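Local coordinates for protein glutathione transferase (Phanerochaete chrysosporium, PDB 5O00) that probably conjugates or reduces substrates with glutathione as a Ure2p-like glutathione transferase, and binds glutathione disulfide and a dinitrophenyl compound in this crystal, at residues Leu106-Ser111 and Ile171-Trp176. Numbering follows the deposited sequence.
Sequences LFFQAS and ISFVIW. With GDS (oxidized glutathione disulfide), chain B; NIN (dinitrophenylene), chain C.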
ATOM      1  N   LEU A 106      -4.615   6.897   1.744  1.00 16.76           N
ATOM      2  CA  LEU A 106      -4.886   5.627   1.074  1.00 16.27           C
ATOM      3  C   LEU A 106      -3.658   4.719   1.092  1.00 15.19           C
ATOM      4  O   LEU A 106      -3.779   3.508   1.310  1.00 12.64           O
ATOM      5  CB  LEU A 106      -5.347   5.876  -0.365  1.00 15.92           C
ATOM      6  CG  LEU A 106      -6.751   6.471  -0.553  1.00 13.84           C
ATOM      7  CD1 LEU A 106      -6.994   6.958  -1.991  1.00 14.02           C
ATOM      8  CD2 LEU A 106      -7.803   5.451  -0.151  1.00 14.30           C
ATOM      9  N   PHE A 107      -2.465   5.279   0.862  1.00 14.74           N
ATOM     10  CA  PHE A 107      -1.259   4.454   0.918  1.00 14.93           C
ATOM     11  C   PHE A 107      -0.988   3.952   2.331  1.00 13.11           C
ATOM     12  O   PHE A 107      -0.508   2.827   2.502  1.00 18.21           O
ATOM     13  CB  PHE A 107      -0.050   5.217   0.374  1.00 14.94           C
ATOM     14  CG  PHE A 107       0.111   5.084  -1.116  1.00 13.56           C
ATOM     15  CD1 PHE A 107       0.567   3.900  -1.678  1.00 16.30           C
ATOM     16  CD2 PHE A 107      -0.223   6.125  -1.952  1.00 12.01           C
ATOM     17  CE1 PHE A 107       0.696   3.767  -3.053  1.00 14.87           C
ATOM     18  CE2 PHE A 107      -0.095   5.999  -3.324  1.00 14.50           C
ATOM     19  CZ  PHE A 107       0.365   4.812  -3.871  1.00 14.92           C
ATOM     20  N   PHE A 108      -1.283   4.759   3.351  1.00 14.41           N
ATOM     21  CA  PHE A 108      -1.206   4.262   4.721  1.00 15.96           C
ATOM     22  C   PHE A 108      -2.172   3.099   4.941  1.00 13.27           C
ATOM     23  O   PHE A 108      -1.804   2.071   5.521  1.00 13.63           O
ATOM     24  CB  PHE A 108      -1.486   5.401   5.702  1.00 12.20           C
ATOM     25  CG  PHE A 108      -1.449   4.984   7.151  1.00 13.94           C
ATOM     26  CD1 PHE A 108      -0.386   4.250   7.648  1.00 15.82           C
ATOM     27  CD2 PHE A 108      -2.476   5.332   8.014  1.00 17.56           C
ATOM     28  CE1 PHE A 108      -0.348   3.868   8.981  1.00 19.78           C
ATOM     29  CE2 PHE A 108      -2.443   4.953   9.345  1.00 19.92           C
ATOM     30  CZ  PHE A 108      -1.376   4.218   9.827  1.00 19.48           C
ATOM     31  N   GLN A 109      -3.407   3.229   4.456  1.00 14.82           N
ATOM     32  CA  GLN A 109      -4.340   2.108   4.539  1.00 14.21           C
ATOM     33  C   GLN A 109      -3.766   0.883   3.838  1.00 14.08           C
ATOM     34  O   GLN A 109      -3.733  -0.218   4.399  1.00 16.30           O
ATOM     35  CB  GLN A 109      -5.691   2.495   3.928  1.00 16.96           C
ATOM     36  CG  GLN A 109      -6.815   1.458   4.128  1.00 14.12           C
ATOM     37  CD  GLN A 109      -6.631   0.189   3.307  1.00 15.79           C
ATOM     38  OE1 GLN A 109      -6.328   0.241   2.114  1.00 14.71           O
ATOM     39  NE2 GLN A 109      -6.812  -0.957   3.950  1.00 15.42           N
ATOM     40  N   ALA A 110      -3.292   1.068   2.606  1.00 16.49           N
ATOM     41  CA  ALA A 110      -2.890  -0.059   1.777  1.00 17.96           C
ATOM     42  C   ALA A 110      -1.628  -0.734   2.294  1.00 18.08           C
ATOM     43  O   ALA A 110      -1.479  -1.952   2.144  1.00 16.99           O
ATOM     44  CB  ALA A 110      -2.676   0.406   0.336  1.00 15.81           C
ATOM     45  N   SER A 111      -0.700   0.027   2.871  1.00 14.14           N
ATOM     46  CA  SER A 111       0.571  -0.536   3.309  1.00 15.84           C
ATOM     47  C   SER A 111       0.626  -0.795   4.805  1.00 20.39           C
ATOM     48  O   SER A 111       1.350  -1.698   5.235  1.00 18.82           O
ATOM     49  CB  SER A 111       1.733   0.391   2.925  1.00 17.14           C
ATOM     50  OG  SER A 111       1.728   1.579   3.690  1.00 19.24           O
ATOM     51  N   ILE A 171     -13.323   5.767   3.899  1.00 16.06           N
ATOM     52  CA  ILE A 171     -14.010   4.530   3.546  1.00 15.34           C
ATOM     53  C   ILE A 171     -13.022   3.372   3.476  1.00 17.52           C
ATOM     54  O   ILE A 171     -13.332   2.252   3.894  1.00 17.75           O
ATOM     55  CB  ILE A 171     -14.777   4.701   2.219  1.00 18.55           C
ATOM     56  CG1 ILE A 171     -15.880   5.752   2.371  1.00 25.78           C
ATOM     57  CG2 ILE A 171     -15.382   3.369   1.776  1.00 27.07           C
ATOM     58  CD1 ILE A 171     -16.559   6.135   1.058  1.00 22.19           C
ATOM     59  N   SER A 172     -11.809   3.633   2.974  1.00 16.44           N
ATOM     60  CA  SER A 172     -10.848   2.556   2.739  1.00 14.88           C
ATOM     61  C   SER A 172     -10.494   1.800   4.017  1.00 19.23           C
ATOM     62  O   SER A 172     -10.120   0.622   3.947  1.00 17.46           O
ATOM     63  CB  SER A 172      -9.580   3.113   2.085  1.00 16.40           C
ATOM     64  OG  SER A 172      -8.776   3.838   3.002  1.00 19.12           O
ATOM     65  N   PHE A 173     -10.597   2.445   5.183  1.00 15.37           N
ATOM     66  CA  PHE A 173     -10.222   1.829   6.456  1.00 15.49           C
ATOM     67  C   PHE A 173     -11.332   0.988   7.085  1.00 23.24           C
ATOM     68  O   PHE A 173     -11.057   0.245   8.033  1.00 19.19           O
ATOM     69  CB  PHE A 173      -9.824   2.902   7.480  1.00 14.46           C
ATOM     70  CG  PHE A 173      -8.474   3.515   7.244  1.00 13.38           C
ATOM     71  CD1 PHE A 173      -7.336   2.967   7.813  1.00 18.17           C
ATOM     72  CD2 PHE A 173      -8.348   4.659   6.479  1.00 14.91           C
ATOM     73  CE1 PHE A 173      -6.094   3.541   7.603  1.00 16.82           C
ATOM     74  CE2 PHE A 173      -7.111   5.235   6.266  1.00 17.53           C
ATOM     75  CZ  PHE A 173      -5.984   4.676   6.830  1.00 12.20           C
ATOM     76  N   VAL A 174     -12.568   1.092   6.593  1.00 18.23           N
ATOM     77  CA  VAL A 174     -13.726   0.609   7.346  1.00 16.15           C
ATOM     78  C   VAL A 174     -13.688  -0.911   7.507  1.00 17.56           C
ATOM     79  O   VAL A 174     -13.828  -1.432   8.618  1.00 16.95           O
ATOM     80  CB  VAL A 174     -15.030   1.071   6.667  1.00 19.55           C
ATOM     81  CG1 VAL A 174     -16.246   0.394   7.295  1.00 22.95           C
ATOM     82  CG2 VAL A 174     -15.167   2.578   6.763  1.00 20.89           C
ATOM     83  N   ILE A 175     -13.526  -1.645   6.404  1.00 16.85           N
ATOM     84  CA  ILE A 175     -13.778  -3.083   6.468  1.00 15.89           C
ATOM     85  C   ILE A 175     -12.743  -3.777   7.349  1.00 22.95           C
ATOM     86  O   ILE A 175     -13.090  -4.635   8.170  1.00 17.56           O
ATOM     87  CB  ILE A 175     -13.850  -3.689   5.051  1.00 18.38           C
ATOM     88  CG1 ILE A 175     -14.329  -5.148   5.113  1.00 21.65           C
ATOM     89  CG2 ILE A 175     -12.511  -3.589   4.319  1.00 21.66           C
ATOM     90  CD1 ILE A 175     -15.743  -5.326   5.667  1.00 23.28           C
ATOM     91  N   TRP A 176     -11.464  -3.406   7.229  1.00 18.38           N
ATOM     92  CA  TRP A 176     -10.461  -4.016   8.100  1.00 14.46           C
ATOM     93  C   TRP A 176     -10.618  -3.568   9.549  1.00 15.80           C
ATOM     94  O   TRP A 176     -10.338  -4.347  10.469  1.00 19.19           O
ATOM     95  CB  TRP A 176      -9.050  -3.709   7.598  1.00 17.73           C
ATOM     96  CG  TRP A 176      -8.551  -4.667   6.542  1.00 15.57           C
ATOM     97  CD1 TRP A 176      -8.284  -4.380   5.233  1.00 16.27           C
ATOM     98  CD2 TRP A 176      -8.259  -6.064   6.712  1.00 18.26           C
ATOM     99  NE1 TRP A 176      -7.843  -5.508   4.581  1.00 16.60           N
ATOM    100  CE2 TRP A 176      -7.822  -6.554   5.467  1.00 17.87           C
ATOM    101  CE3 TRP A 176      -8.332  -6.946   7.794  1.00 19.46           C
ATOM    102  CZ2 TRP A 176      -7.452  -7.885   5.276  1.00 22.88           C
ATOM    103  CZ3 TRP A 176      -7.964  -8.266   7.603  1.00 18.37           C
ATOM    104  CH2 TRP A 176      -7.530  -8.723   6.356  1.00 18.97           C
TER
HETATM  105  N1  GDS B 301      -3.514  -4.952  -1.625  1.00 32.83           N
HETATM  106  CA1 GDS B 301      -4.485  -5.815  -2.272  1.00 24.75           C
HETATM  107  C1  GDS B 301      -5.775  -5.045  -2.463  1.00 13.90           C
HETATM  108  OE1 GDS B 301      -6.155  -4.244  -1.570  1.00 34.55           O
HETATM  109  OE2 GDS B 301      -6.454  -5.219  -3.504  1.00 23.91           O
HETATM  110  CB1 GDS B 301      -4.793  -7.021  -1.394  1.00 34.52           C
HETATM  111  CG1 GDS B 301      -5.886  -7.848  -2.064  1.00 26.88           C
HETATM  112  CD1 GDS B 301      -6.047  -9.172  -1.319  1.00 43.19           C
HETATM  113  O1  GDS B 301      -5.357  -9.436  -0.384  1.00 32.12           O
HETATM  114  N2  GDS B 301      -7.065 -10.085  -1.798  1.00 38.99           N
HETATM  115  CA2 GDS B 301      -7.303 -11.373  -1.174  1.00 39.26           C
HETATM  116  C2  GDS B 301      -7.055 -12.483  -2.194  1.00 41.98           C
HETATM  117  O2  GDS B 301      -7.369 -12.323  -3.327  1.00 28.14           O
HETATM  118  CB2 GDS B 301      -8.760 -11.463  -0.731  1.00 37.80           C
HETATM  119  SG2 GDS B 301      -8.986 -10.445   0.744  1.00 34.44           S
HETATM  120  N3  GDS B 301      -6.447 -13.735  -1.785  1.00 33.51           N
HETATM  121  CA3 GDS B 301      -6.221 -14.789  -2.759  1.00 45.25           C
HETATM  122  C3  GDS B 301      -4.940 -15.540  -2.406  1.00 46.68           C
HETATM  123  OE3 GDS B 301      -4.230 -15.143  -1.447  1.00 36.78           O
HETATM  124  OE4 GDS B 301      -4.596 -16.552  -3.071  1.00 50.98           O
HETATM  125  N4  GDS B 301      -4.572  -9.043   2.510  1.00 30.34           N
HETATM  126  CA4 GDS B 301      -3.596  -8.077   2.962  1.00 32.39           C
HETATM  127  C4  GDS B 301      -4.080  -6.681   2.583  1.00 35.45           C
HETATM  128  OE5 GDS B 301      -3.253  -5.811   2.223  1.00 27.30           O
HETATM  129  OE6 GDS B 301      -5.305  -6.403   2.628  1.00 31.26           O
HETATM  130  C5  GDS B 301      -4.772 -10.276   3.240  1.00 34.16           C
HETATM  131  O5  GDS B 301      -4.150 -10.513   4.222  1.00 31.92           O
HETATM  132  CA5 GDS B 301      -5.813 -11.255   2.722  1.00 32.45           C
HETATM  133  N5  GDS B 301      -5.463 -12.581   3.169  1.00 32.80           N
HETATM  134  CB5 GDS B 301      -7.178 -10.872   3.281  1.00 36.28           C
HETATM  135  SG5 GDS B 301      -8.477 -11.719   2.340  1.00 36.51           S
HETATM  136  CA6 GDS B 301      -2.775 -15.176   1.261  1.00 46.07           C
HETATM  137  C6  GDS B 301      -1.819 -15.303   2.447  1.00 45.45           C
HETATM  138  OE7 GDS B 301      -1.082 -16.315   2.568  1.00 35.35           O
HETATM  139  OE8 GDS B 301      -1.769 -14.391   3.313  1.00 35.78           O
HETATM  140  N6  GDS B 301      -2.218 -15.848   0.098  1.00 46.24           N
HETATM  141  CB6 GDS B 301      -4.123 -15.806   1.615  1.00 44.78           C
HETATM  142  CG6 GDS B 301      -4.821 -15.007   2.712  1.00 36.49           C
HETATM  143  CD6 GDS B 301      -5.187 -13.618   2.201  1.00 45.58           C
HETATM  144  O6  GDS B 301      -5.251 -13.392   1.037  1.00 37.14           O
HETATM  145  C1  NIN C 302      -9.311 -12.393   9.190  1.00 53.96           C
HETATM  146  C2  NIN C 302      -9.738 -12.216   7.887  1.00 44.57           C
HETATM  147  N2  NIN C 302      -8.741 -12.227   6.838  1.00 44.27           N
HETATM  148  O21 NIN C 302      -7.387 -12.147   7.196  1.00 36.72           O
HETATM  149  O22 NIN C 302      -9.052 -12.304   5.707  1.00 54.37           O
HETATM  150  C3  NIN C 302     -11.086 -12.037   7.612  1.00 48.93           C
HETATM  151  C4  NIN C 302     -11.993 -12.039   8.662  1.00 55.73           C
HETATM  152  N4  NIN C 302     -13.410 -11.852   8.445  1.00 59.65           N
HETATM  153  O41 NIN C 302     -13.939 -11.764   7.149  1.00 63.63           O
HETATM  154  O42 NIN C 302     -14.111 -11.771   9.385  1.00 46.14           O
HETATM  155  C5  NIN C 302     -11.561 -12.214   9.964  1.00 55.73           C
HETATM  156  C6  NIN C 302     -10.220 -12.393  10.233  1.00 55.68           C
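Gln-109 leaves helix 96-126 with its CG swung beside the carbonyl carbon (chi1 -172°), points its CB at the turn around Ser-172 and Phe-173 and then bends at chi2, while Phe-173, its CG beside the backbone N, swings its ring back to meet it. This is the all-helical C-terminal domain of the glutathione transferase fold, at the short break where helix 168-172 gives way to helix 174-184. Gln-109 CB sits over one face of the Phe-173 ring in a CH-pi contact, 3.8 Å from the centroid, not far from the ring normal but displaced toward the rim. The same ring has Phe-108 at its edge: Phe-108 CD2 comes within 3.8 Å of Phe-173 CZ, and the two side chains cross at about a right angle. Next to it, Ser-172 OG nestles against the aliphatic part of the glutamine, 3.3 Å from Gln-109 CG; its hydrogen bond goes back to Ala-169 O. Leu-106 CD2 touches the same serine, 3.7 Å from Ser-172 OG. No hydrogen bond joins the two segments, which meet mainly through carbon and ring surfaces. The backbone O of Phe-173 is instead taken by Gln-113, one turn further along the long helix. At the other end the contact reaches the glutathione site. The Trp-176 indole and the Gln-109 amide have planes 14° apart, although the side chains cross at about a right angle. The one N-H of Trp-176 NE1 serves mainly Asn-17 OD1, with GDS OE6 a weak second acceptor at 3.3 Å, strongly bent. Replacing this tryptophan with an alanine would probably leave Asn-17 OD1 without that donor and open a gap between Gln-109 and the two ligands. The far rim of the indole meets the dinitrophenylene in the ring plane, with Trp-176 CH2 3.5 Å from NIN O21.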